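Local coordinates for multisubunit Na+/H+ antiporter, D subunit (Anoxybacillus flavithermus, PDB 6Z16), which probably serves as an ion-translocating, complex I-related subunit of a multisubunit membrane antiporter that exchanges sodium ions for protons, at residues I56-P67 against S481-K489; L368-A376 against L446-V457. All coordinates share one frame; numbering follows the deposited sequence.

Interaction 1 (I56-P67 against S481-K489)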
loop_
_atom_site.group_PDB
_atom_site.type_symbol
_atom_site.label_atom_id
_atom_site.label_comp_id
_atom_site.label_asym_id
_atom_site.label_seq_id
_atom_site.Cartn_x
_atom_site.Cartn_y
_atom_site.Cartn_z
ATOM N N ILE D 56 42.915 -23.419 -38.718
ATOM C CA ILE D 56 41.801 -22.531 -39.017
ATOM C C ILE D 56 41.058 -22.173 -37.736
ATOM O O ILE D 56 40.832 -23.023 -36.865
ATOM C CB ILE D 56 40.901 -23.215 -40.063
ATOM C CG1 ILE D 56 39.639 -22.416 -40.377
ATOM C CG2 ILE D 56 40.642 -24.663 -39.698
ATOM C CD1 ILE D 56 38.862 -23.015 -41.513
ATOM N N GLN D 57 40.704 -20.896 -37.598
ATOM C CA GLN D 57 40.184 -20.363 -36.345
ATOM C C GLN D 57 38.662 -20.346 -36.381
ATOM O O GLN D 57 38.066 -19.691 -37.239
ATOM C CB GLN D 57 40.732 -18.961 -36.090
ATOM C CG GLN D 57 42.236 -18.906 -35.895
ATOM C CD GLN D 57 42.706 -19.681 -34.686
ATOM O OE1 GLN D 57 43.331 -20.730 -34.813
ATOM N NE2 GLN D 57 42.402 -19.169 -33.503
ATOM N N THR D 58 38.034 -21.066 -35.457
ATOM C CA THR D 58 36.583 -21.092 -35.336
ATOM C C THR D 58 36.178 -20.600 -33.958
ATOM O O THR D 58 36.754 -21.017 -32.950
ATOM C CB THR D 58 36.019 -22.496 -35.555
ATOM O OG1 THR D 58 36.554 -23.387 -34.572
ATOM C CG2 THR D 58 36.372 -23.007 -36.933
ATOM N N LEU D 59 35.179 -19.725 -33.910
ATOM C CA LEU D 59 34.666 -19.219 -32.645
ATOM C C LEU D 59 33.150 -19.247 -32.649
ATOM O O LEU D 59 32.515 -18.593 -33.480
ATOM C CB LEU D 59 35.148 -17.800 -32.362
ATOM C CG LEU D 59 34.622 -17.328 -31.010
ATOM C CD1 LEU D 59 35.130 -18.203 -29.875
ATOM C CD2 LEU D 59 35.051 -15.943 -30.780
ATOM N N ASN D 60 32.578 -19.995 -31.714
ATOM C CA ASN D 60 31.155 -19.908 -31.447
ATOM C C ASN D 60 30.885 -18.615 -30.693
ATOM O O ASN D 60 31.628 -18.267 -29.775
ATOM C CB ASN D 60 30.718 -21.101 -30.613
ATOM C CG ASN D 60 31.082 -22.411 -31.247
ATOM O OD1 ASN D 60 30.990 -22.576 -32.452
ATOM N ND2 ASN D 60 31.507 -23.357 -30.433
ATOM N N VAL D 61 29.836 -17.891 -31.090
ATOM C CA VAL D 61 29.567 -16.588 -30.482
ATOM C C VAL D 61 29.155 -16.758 -29.027
ATOM O O VAL D 61 29.905 -16.400 -28.118
ATOM C CB VAL D 61 28.522 -15.807 -31.293
ATOM C CG1 VAL D 61 28.124 -14.555 -30.562
ATOM C CG2 VAL D 61 29.107 -15.422 -32.628
ATOM N N GLY D 62 28.042 -17.429 -28.769
ATOM C CA GLY D 62 27.794 -17.860 -27.411
ATOM C C GLY D 62 28.695 -19.032 -27.042
ATOM O O GLY D 62 29.648 -19.383 -27.736
ATOM N N ASN D 63 28.359 -19.677 -25.938
ATOM C CA ASN D 63 29.019 -20.938 -25.654
ATOM C C ASN D 63 28.266 -22.114 -26.288
ATOM O O ASN D 63 28.406 -23.257 -25.838
ATOM C CB ASN D 63 29.181 -21.117 -24.143
ATOM C CG ASN D 63 30.323 -22.049 -23.782
ATOM O OD1 ASN D 63 31.041 -22.527 -24.653
ATOM N ND2 ASN D 63 30.485 -22.321 -22.494
ATOM N N TRP D 64 27.464 -21.847 -27.335
ATOM C CA TRP D 64 26.596 -22.822 -27.967
ATOM C C TRP D 64 27.371 -23.614 -29.010
ATOM O O TRP D 64 28.277 -23.079 -29.649
ATOM C CB TRP D 64 25.401 -22.136 -28.629
ATOM C CG TRP D 64 24.620 -21.266 -27.696
ATOM C CD1 TRP D 64 24.509 -19.912 -27.740
ATOM C CD2 TRP D 64 23.919 -21.685 -26.522
ATOM N NE1 TRP D 64 23.739 -19.463 -26.698
ATOM C CE2 TRP D 64 23.371 -20.537 -25.932
ATOM C CE3 TRP D 64 23.681 -22.926 -25.926
ATOM C CZ2 TRP D 64 22.609 -20.592 -24.774
ATOM C CZ3 TRP D 64 22.927 -22.975 -24.782
ATOM C CH2 TRP D 64 22.398 -21.818 -24.219
ATOM N N PRO D 65 27.032 -24.889 -29.207
ATOM C CA PRO D 65 27.756 -25.704 -30.192
ATOM C C PRO D 65 27.559 -25.276 -31.641
ATOM O O PRO D 65 26.867 -24.299 -31.939
ATOM C CB PRO D 65 27.203 -27.111 -29.946
ATOM C CG PRO D 65 26.759 -27.094 -28.548
ATOM C CD PRO D 65 26.223 -25.724 -28.306
ATOM N N ALA D 66 28.185 -26.006 -32.548
ATOM C CA ALA D 66 28.385 -25.561 -33.923
ATOM C C ALA D 66 27.147 -25.507 -34.824
ATOM O O ALA D 66 27.068 -24.571 -35.626
ATOM C CB ALA D 66 29.463 -26.420 -34.587
ATOM N N PRO D 67 26.180 -26.444 -34.790
ATOM C CA PRO D 67 24.998 -26.230 -35.642
ATOM C C PRO D 67 24.074 -25.141 -35.133
ATOM O O PRO D 67 23.423 -24.473 -35.943
ATOM C CB PRO D 67 24.296 -27.595 -35.635
ATOM C CG PRO D 67 25.317 -28.550 -35.239
ATOM C CD PRO D 67 26.167 -27.825 -34.262
ATOM N N SER D 481 36.500 -30.791 -46.374
ATOM C CA SER D 481 36.434 -31.707 -45.241
ATOM C C SER D 481 37.140 -31.142 -44.020
ATOM O O SER D 481 36.683 -31.347 -42.892
ATOM C CB SER D 481 37.040 -33.055 -45.615
ATOM O OG SER D 481 37.045 -33.925 -44.502
ATOM N N MET D 482 38.231 -30.401 -44.228
ATOM C CA MET D 482 38.911 -29.742 -43.120
ATOM C C MET D 482 38.069 -28.610 -42.554
ATOM O O MET D 482 38.073 -28.374 -41.339
ATOM C CB MET D 482 40.270 -29.220 -43.581
ATOM C CG MET D 482 41.248 -30.309 -43.976
ATOM S SD MET D 482 42.804 -29.642 -44.589
ATOM C CE MET D 482 43.497 -28.981 -43.078
ATOM N N TYR D 483 37.326 -27.916 -43.419
ATOM C CA TYR D 483 36.420 -26.862 -42.972
ATOM C C TYR D 483 35.290 -27.435 -42.127
ATOM O O TYR D 483 34.942 -26.876 -41.085
ATOM C CB TYR D 483 35.849 -26.126 -44.181
ATOM C CG TYR D 483 35.046 -24.889 -43.860
ATOM C CD1 TYR D 483 35.659 -23.656 -43.745
ATOM C CD2 TYR D 483 33.677 -24.957 -43.650
ATOM C CE1 TYR D 483 34.927 -22.522 -43.461
ATOM C CE2 TYR D 483 32.945 -23.836 -43.345
ATOM C CZ TYR D 483 33.570 -22.623 -43.258
ATOM O OH TYR D 483 32.826 -21.504 -42.961
ATOM N N ILE D 484 34.694 -28.547 -42.566
ATOM C CA ILE D 484 33.550 -29.088 -41.835
ATOM C C ILE D 484 33.954 -29.981 -40.675
ATOM O O ILE D 484 33.090 -30.360 -39.880
ATOM C CB ILE D 484 32.591 -29.896 -42.728
ATOM C CG1 ILE D 484 33.232 -31.210 -43.166
ATOM C CG2 ILE D 484 32.176 -29.075 -43.940
ATOM C CD1 ILE D 484 32.259 -32.180 -43.785
ATOM N N GLU D 485 35.226 -30.354 -40.558
ATOM C CA GLU D 485 35.698 -30.974 -39.330
ATOM C C GLU D 485 36.362 -29.977 -38.400
ATOM O O GLU D 485 36.701 -30.338 -37.271
ATOM C CB GLU D 485 36.669 -32.120 -39.634
ATOM C CG GLU D 485 36.009 -33.322 -40.297
ATOM C CD GLU D 485 36.971 -34.472 -40.538
ATOM O OE1 GLU D 485 38.178 -34.316 -40.257
ATOM O OE2 GLU D 485 36.520 -35.533 -41.016
ATOM N N ALA D 486 36.559 -28.739 -38.844
ATOM C CA ALA D 486 36.985 -27.687 -37.933
ATOM C C ALA D 486 35.810 -27.094 -37.173
ATOM O O ALA D 486 35.919 -26.819 -35.976
ATOM C CB ALA D 486 37.703 -26.586 -38.698
ATOM N N VAL D 487 34.686 -26.883 -37.851
ATOM C CA VAL D 487 33.528 -26.272 -37.209
ATOM C C VAL D 487 32.758 -27.305 -36.403
ATOM O O VAL D 487 32.633 -27.199 -35.179
ATOM C CB VAL D 487 32.628 -25.605 -38.260
ATOM C CG1 VAL D 487 31.454 -24.930 -37.595
ATOM C CG2 VAL D 487 33.417 -24.638 -39.091
ATOM N N LEU D 488 32.242 -28.328 -37.079
ATOM C CA LEU D 488 31.466 -29.376 -36.429
ATOM C C LEU D 488 32.416 -30.293 -35.676
ATOM O O LEU D 488 32.857 -31.315 -36.208
ATOM C CB LEU D 488 30.660 -30.153 -37.462
ATOM C CG LEU D 488 29.590 -29.373 -38.224
ATOM C CD1 LEU D 488 29.003 -30.222 -39.329
ATOM C CD2 LEU D 488 28.509 -28.920 -37.282
ATOM N N LYS D 489 32.723 -29.939 -34.436
ATOM C CA LYS D 489 33.656 -30.709 -33.629
ATOM C C LYS D 489 32.963 -31.873 -32.936
ATOM O O LYS D 489 33.157 -32.099 -31.742
ATOM C CB LYS D 489 34.321 -29.806 -32.595
ATOM C CG LYS D 489 35.214 -28.742 -33.196
ATOM C CD LYS D 489 35.820 -27.875 -32.115
ATOM C CE LYS D 489 36.684 -26.781 -32.710
ATOM N NZ LYS D 489 37.255 -25.899 -31.656
#

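Interaction 2 (L368-A376 against L446-V457). With PTY (phosphatidylethanolamine), chain S.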
loop_
_atom_site.group_PDB
_atom_site.type_symbol
_atom_site.label_atom_id
_atom_site.label_comp_id
_atom_site.label_asym_id
_atom_site.label_seq_id
_atom_site.Cartn_x
_atom_site.Cartn_y
_atom_site.Cartn_z
ATOM N N LEU D 368 56.025 13.054 -61.091
ATOM C CA LEU D 368 55.900 11.927 -60.171
ATOM C C LEU D 368 54.553 11.240 -60.323
ATOM O O LEU D 368 54.481 10.005 -60.363
ATOM C CB LEU D 368 56.106 12.401 -58.735
ATOM C CG LEU D 368 55.969 11.328 -57.658
ATOM C CD1 LEU D 368 56.983 10.239 -57.873
ATOM C CD2 LEU D 368 56.135 11.940 -56.290
ATOM N N LEU D 369 53.484 12.033 -60.439
ATOM C CA LEU D 369 52.151 11.503 -60.704
ATOM C C LEU D 369 52.091 10.786 -62.045
ATOM O O LEU D 369 51.456 9.733 -62.163
ATOM C CB LEU D 369 51.139 12.646 -60.668
ATOM C CG LEU D 369 49.672 12.340 -60.943
ATOM C CD1 LEU D 369 49.076 11.472 -59.857
ATOM C CD2 LEU D 369 48.914 13.629 -61.093
ATOM N N GLY D 370 52.776 11.328 -63.055
ATOM C CA GLY D 370 52.762 10.712 -64.371
ATOM C C GLY D 370 53.448 9.361 -64.399
ATOM O O GLY D 370 52.896 8.383 -64.913
ATOM N N TRP D 371 54.643 9.274 -63.819
ATOM C CA TRP D 371 55.310 7.981 -63.841
ATOM C C TRP D 371 54.712 7.001 -62.842
ATOM O O TRP D 371 54.776 5.786 -63.074
ATOM C CB TRP D 371 56.813 8.160 -63.640
ATOM C CG TRP D 371 57.412 8.856 -64.819
ATOM C CD1 TRP D 371 57.841 10.147 -64.884
ATOM C CD2 TRP D 371 57.559 8.321 -66.136
ATOM N NE1 TRP D 371 58.287 10.437 -66.145
ATOM C CE2 TRP D 371 58.118 9.333 -66.935
ATOM C CE3 TRP D 371 57.291 7.077 -66.715
ATOM C CZ2 TRP D 371 58.410 9.141 -68.273
ATOM C CZ3 TRP D 371 57.583 6.892 -68.039
ATOM C CH2 TRP D 371 58.138 7.915 -68.805
ATOM N N ALA D 372 54.051 7.498 -61.791
ATOM C CA ALA D 372 53.291 6.620 -60.911
ATOM C C ALA D 372 52.085 6.024 -61.625
ATOM O O ALA D 372 51.795 4.833 -61.466
ATOM C CB ALA D 372 52.853 7.393 -59.671
ATOM N N PHE D 373 51.388 6.828 -62.437
ATOM C CA PHE D 373 50.263 6.302 -63.204
ATOM C C PHE D 373 50.726 5.348 -64.292
ATOM O O PHE D 373 50.014 4.393 -64.616
ATOM C CB PHE D 373 49.448 7.440 -63.822
ATOM C CG PHE D 373 48.221 6.971 -64.553
ATOM C CD1 PHE D 373 47.105 6.544 -63.853
ATOM C CD2 PHE D 373 48.186 6.940 -65.937
ATOM C CE1 PHE D 373 45.980 6.105 -64.516
ATOM C CE2 PHE D 373 47.062 6.500 -66.604
ATOM C CZ PHE D 373 45.960 6.081 -65.890
ATOM N N PHE D 374 51.914 5.589 -64.853
ATOM C CA PHE D 374 52.493 4.676 -65.836
ATOM C C PHE D 374 52.777 3.306 -65.223
ATOM O O PHE D 374 52.427 2.266 -65.802
ATOM C CB PHE D 374 53.762 5.308 -66.407
ATOM C CG PHE D 374 54.423 4.503 -67.486
ATOM C CD1 PHE D 374 53.884 4.446 -68.759
ATOM C CD2 PHE D 374 55.602 3.830 -67.234
ATOM C CE1 PHE D 374 54.498 3.713 -69.750
ATOM C CE2 PHE D 374 56.220 3.103 -68.223
ATOM C CZ PHE D 374 55.665 3.040 -69.479
ATOM N N ILE D 375 53.397 3.288 -64.039
ATOM C CA ILE D 375 53.651 2.021 -63.354
ATOM C C ILE D 375 52.347 1.361 -62.907
ATOM O O ILE D 375 52.218 0.130 -62.960
ATOM C CB ILE D 375 54.627 2.250 -62.184
ATOM C CG1 ILE D 375 55.950 2.786 -62.717
ATOM C CG2 ILE D 375 54.911 0.971 -61.416
ATOM C CD1 ILE D 375 56.640 1.849 -63.679
ATOM N N ALA D 376 51.339 2.159 -62.532
ATOM C CA ALA D 376 50.044 1.605 -62.144
ATOM C C ALA D 376 49.327 0.957 -63.323
ATOM O O ALA D 376 48.727 -0.114 -63.180
ATOM C CB ALA D 376 49.174 2.699 -61.533
ATOM N N LEU D 446 48.498 12.786 -52.634
ATOM C CA LEU D 446 49.317 11.962 -53.511
ATOM C C LEU D 446 49.975 10.819 -52.751
ATOM O O LEU D 446 50.193 9.741 -53.316
ATOM C CB LEU D 446 50.355 12.852 -54.191
ATOM C CG LEU D 446 51.332 12.284 -55.211
ATOM C CD1 LEU D 446 50.587 11.670 -56.369
ATOM C CD2 LEU D 446 52.231 13.402 -55.696
ATOM N N PHE D 447 50.250 11.014 -51.475
ATOM C CA PHE D 447 50.974 10.043 -50.661
ATOM C C PHE D 447 50.239 8.742 -50.308
ATOM O O PHE D 447 50.911 7.706 -50.257
ATOM C CB PHE D 447 51.459 10.714 -49.378
ATOM C CG PHE D 447 52.455 11.803 -49.608
ATOM C CD1 PHE D 447 53.766 11.500 -49.925
ATOM C CD2 PHE D 447 52.089 13.132 -49.481
ATOM C CE1 PHE D 447 54.692 12.506 -50.132
ATOM C CE2 PHE D 447 53.007 14.142 -49.682
ATOM C CZ PHE D 447 54.310 13.830 -50.009
ATOM N N PRO D 448 48.921 8.705 -50.035
ATOM C CA PRO D 448 48.275 7.383 -49.916
ATOM C C PRO D 448 48.270 6.600 -51.214
ATOM O O PRO D 448 48.366 5.365 -51.189
ATOM C CB PRO D 448 46.849 7.726 -49.473
ATOM C CG PRO D 448 46.961 9.009 -48.845
ATOM C CD PRO D 448 47.985 9.759 -49.588
ATOM N N VAL D 449 48.200 7.298 -52.347
ATOM C CA VAL D 449 48.280 6.651 -53.648
ATOM C C VAL D 449 49.669 6.072 -53.861
ATOM O O VAL D 449 49.826 4.951 -54.363
ATOM C CB VAL D 449 47.924 7.662 -54.744
ATOM C CG1 VAL D 449 47.746 6.964 -56.052
ATOM C CG2 VAL D 449 46.712 8.451 -54.349
ATOM N N LEU D 450 50.700 6.824 -53.463
ATOM C CA LEU D 450 52.061 6.309 -53.540
ATOM C C LEU D 450 52.284 5.146 -52.582
ATOM O O LEU D 450 53.037 4.227 -52.908
ATOM C CB LEU D 450 53.060 7.425 -53.258
ATOM C CG LEU D 450 53.095 8.513 -54.325
ATOM C CD1 LEU D 450 53.996 9.654 -53.908
ATOM C CD2 LEU D 450 53.538 7.934 -55.645
ATOM N N PHE D 451 51.626 5.159 -51.421
ATOM C CA PHE D 451 51.714 4.036 -50.490
ATOM C C PHE D 451 51.102 2.773 -51.079
ATOM O O PHE D 451 51.682 1.681 -50.974
ATOM C CB PHE D 451 51.030 4.414 -49.175
ATOM C CG PHE D 451 51.031 3.321 -48.144
ATOM C CD1 PHE D 451 52.201 2.957 -47.504
ATOM C CD2 PHE D 451 49.851 2.691 -47.787
ATOM C CE1 PHE D 451 52.202 1.963 -46.548
ATOM C CE2 PHE D 451 49.841 1.696 -46.829
ATOM C CZ PHE D 451 51.020 1.332 -46.207
ATOM N N LEU D 452 49.941 2.910 -51.729
ATOM C CA LEU D 452 49.325 1.771 -52.408
ATOM C C LEU D 452 50.188 1.268 -53.560
ATOM O O LEU D 452 50.302 0.054 -53.771
ATOM C CB LEU D 452 47.934 2.146 -52.908
ATOM C CG LEU D 452 46.862 2.342 -51.847
ATOM C CD1 LEU D 452 45.609 2.840 -52.510
ATOM C CD2 LEU D 452 46.598 1.044 -51.108
ATOM N N LEU D 453 50.821 2.184 -54.298
ATOM C CA LEU D 453 51.665 1.789 -55.421
ATOM C C LEU D 453 52.916 1.055 -54.954
ATOM O O LEU D 453 53.313 0.055 -55.562
ATOM C CB LEU D 453 52.040 3.012 -56.246
ATOM C CG LEU D 453 52.838 2.723 -57.510
ATOM C CD1 LEU D 453 52.018 1.870 -58.447
ATOM C CD2 LEU D 453 53.228 4.008 -58.173
ATOM N N VAL D 454 53.536 1.529 -53.870
ATOM C CA VAL D 454 54.703 0.860 -53.301
ATOM C C VAL D 454 54.335 -0.524 -52.773
ATOM O O VAL D 454 55.084 -1.492 -52.965
ATOM C CB VAL D 454 55.338 1.748 -52.214
ATOM C CG1 VAL D 454 56.367 0.996 -51.399
ATOM C CG2 VAL D 454 56.012 2.935 -52.861
ATOM N N LEU D 455 53.157 -0.658 -52.149
ATOM C CA LEU D 455 52.740 -1.986 -51.703
ATOM C C LEU D 455 52.419 -2.918 -52.864
ATOM O O LEU D 455 52.681 -4.120 -52.772
ATOM C CB LEU D 455 51.539 -1.901 -50.767
ATOM C CG LEU D 455 51.823 -1.356 -49.377
ATOM C CD1 LEU D 455 50.549 -1.376 -48.590
ATOM C CD2 LEU D 455 52.892 -2.175 -48.685
ATOM N N SER D 456 51.892 -2.390 -53.973
ATOM C CA SER D 456 51.623 -3.243 -55.129
ATOM C C SER D 456 52.915 -3.703 -55.798
ATOM O O SER D 456 53.028 -4.865 -56.212
ATOM C CB SER D 456 50.722 -2.508 -56.120
ATOM O OG SER D 456 51.370 -1.376 -56.660
ATOM N N VAL D 457 53.907 -2.810 -55.890
ATOM C CA VAL D 457 55.209 -3.178 -56.443
ATOM C C VAL D 457 55.897 -4.216 -55.563
ATOM O O VAL D 457 56.421 -5.220 -56.060
ATOM C CB VAL D 457 56.078 -1.921 -56.634
ATOM C CG1 VAL D 457 57.498 -2.294 -56.977
ATOM C CG2 VAL D 457 55.507 -1.056 -57.736
HETATM C C1 PTY S . 63.181 11.412 -64.508
HETATM C C2 PTY S . 62.724 17.850 -63.206
HETATM C C3 PTY S . 61.707 17.268 -64.211
HETATM O O4 PTY S . 63.099 9.991 -64.253
HETATM C C5 PTY S . 61.929 13.551 -64.175
HETATM C C6 PTY S . 61.927 12.058 -63.985
HETATM O O7 PTY S . 61.833 11.790 -62.550
HETATM C C8 PTY S . 60.606 11.626 -62.031
HETATM O O10 PTY S . 59.593 11.723 -62.665
HETATM C C11 PTY S . 60.665 11.291 -60.574
HETATM C C12 PTY S . 59.846 10.054 -60.241
HETATM C C13 PTY S . 60.308 8.827 -60.996
HETATM C C14 PTY S . 59.462 7.591 -60.749
HETATM C C15 PTY S . 59.951 6.374 -61.513
HETATM C C16 PTY S . 58.879 5.327 -61.758
HETATM C C17 PTY S . 58.874 4.169 -60.776
HETATM C C18 PTY S . 59.806 3.024 -61.151
HETATM C C19 PTY S . 59.521 1.741 -60.382
HETATM C C20 PTY S . 60.365 0.548 -60.798
HETATM C C21 PTY S . 60.091 -0.704 -59.979
HETATM C C22 PTY S . 61.154 -1.782 -60.121
HETATM C C23 PTY S . 61.208 -2.739 -58.941
HETATM C C24 PTY S . 62.234 -3.854 -59.075
HETATM C C25 PTY S . 63.686 -3.398 -59.080
HETATM C C26 PTY S . 64.668 -4.550 -59.244
HETATM C C27 PTY S . 66.131 -4.138 -59.338
HETATM C C28 PTY S . 67.063 -5.316 -59.578
HETATM C C29 PTY S . 68.525 -4.951 -59.502
HETATM C C30 PTY S . 62.697 9.224 -65.264
HETATM C C31 PTY S . 62.699 7.774 -64.884
HETATM O O30 PTY S . 62.383 9.651 -66.339
HETATM C C32 PTY S . 61.316 7.142 -64.881
HETATM C C33 PTY S . 60.842 6.746 -66.261
HETATM C C34 PTY S . 61.157 5.311 -66.639
HETATM C C35 PTY S . 60.243 4.271 -66.015
HETATM C C36 PTY S . 60.498 2.871 -66.547
HETATM C C37 PTY S . 59.590 1.791 -65.982
HETATM C C38 PTY S . 59.837 0.426 -66.600
HETATM C C39 PTY S . 58.829 -0.641 -66.206
HETATM C C40 PTY S . 58.916 -1.093 -64.759
HETATM C C41 PTY S . 60.224 -1.780 -64.398
HETATM P P1 PTY S . 61.726 15.377 -66.109
HETATM O O11 PTY S . 62.406 16.241 -64.956
HETATM O O12 PTY S . 60.252 15.776 -66.150
HETATM O O13 PTY S . 62.449 15.523 -67.391
HETATM O O14 PTY S . 61.782 13.866 -65.573
HETATM N N1 PTY S . 62.357 17.429 -61.852
#

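Interaction 1 (I56-P67 against S481-K489)
Thr58 OG1 sits near Ala486 O and the end of the Lys489 side chain, at distances too long for a hydrogen bond. Ala486 O lies 3.8 Å from Thr58 OG1, and Lys489 NZ stays 3.9 Å from the same hydroxyl oxygen. The lysine is stretched out beyond CG and runs alongside the threonine, the two side chains pointing opposite ways. The methyl of Thr58 is anti to its own carbonyl carbon (OG1 at chi1 61°), and its CG2 meets Val487 CG2 at 4.0 Å. At the start of the strand, Ile56 divides its branches between two residues of the 481-489 segment. Its CG2 rests on Ala486 CB at 3.7 Å, while its extended arm carries CD1 to within 4.0 Å of Tyr483 CD1. The isoleucine arm and the tyrosine cross at about a right angle. Farther along, in the loop after the strand, Ala66 CB touches both Val487 CG1, 3.9 Å away, and Leu488 CD2. That same leucine methyl also reaches Pro67 CG at 3.8 Å. Leu488 itself centres an inverse gamma turn near the C-terminus. Strand 71-74 pairs with 57-60 and adds Val73 to the contact, touching Ile56, Tyr483 and Val487; His191 of helix 189-198 packs on Pro67 and Leu488. The C-terminal segment is therefore held against strand 57-60 and the loop that joins it to strand 71-74 mainly by apolar side-chain contact: Thr58 packs through its methyl, and the lysine end lies at the edge, near the hydroxyl without a hydrogen bond in the model.

Interaction 2 (L368-A376 against L446-V457)
This is a buried helix-helix contact made by apolar side chains between two predicted transmembrane helices, 367-381 and 446-461, beside bound phosphatidylethanolamine. The two segments run in the same general direction, their axes inclined by 38° and 10.8 Å apart at closest approach. Leucines fill most of that gap. Toward the N-terminal end of both segments, Leu369 CD1 meets Leu446 CD1 at 3.8 Å, and Leu368 CD2 reaches Leu450 CD1 at 3.9 Å. One helical turn on, Ala372 offers its methyl to both Leu450 and Leu453, and Leu453 CD2 settles 3.7 Å from Ala372 CB. With its CG swung anti to the backbone N (chi1 -176°), Leu453 directs its other methyl, CD1, toward Ile375 and Ala376. Ile375 CG2 then touches Val457 CG2 at 4.2 Å. The remaining branch of Ile375 serves the lipid, its CD1 lying 3.7 Å from PTY C37. The same acyl chain passes over one face of the Trp371 ring, where PTY C33 stands above the plane toward the rim. Within the second helix, Ser456 OG donates to Leu453 O, which accepts from Val457 N as well, both from the same face of the carbonyl. Around the pair, helix 320-351 packs on Leu369 and Val449, helix 405-429 on Phe373 and Phe374, and helix 76-99 on Pro448, Leu452 and Leu455.

In the fold
Interaction 1 and interaction 2 lie on opposite sides of the chain's centre, about 41 Å apart between their centres and about 23 Å between nearest atoms. In sequence the order is 56-67, 368-376, 446-457 and 481-489, so interaction 1 brings together parts near the two ends of the chain, and both halves of interaction 2 fall between them. They share no helix or strand; helix 463-477 follows helix 446-461 and precedes the terminal helix 481-487. Interaction 2 belongs to the lipid-lined transmembrane bundle, whereas interaction 1 fastens the C-terminal end to the small two-stranded sheet, away from the centre of this mostly helical subunit.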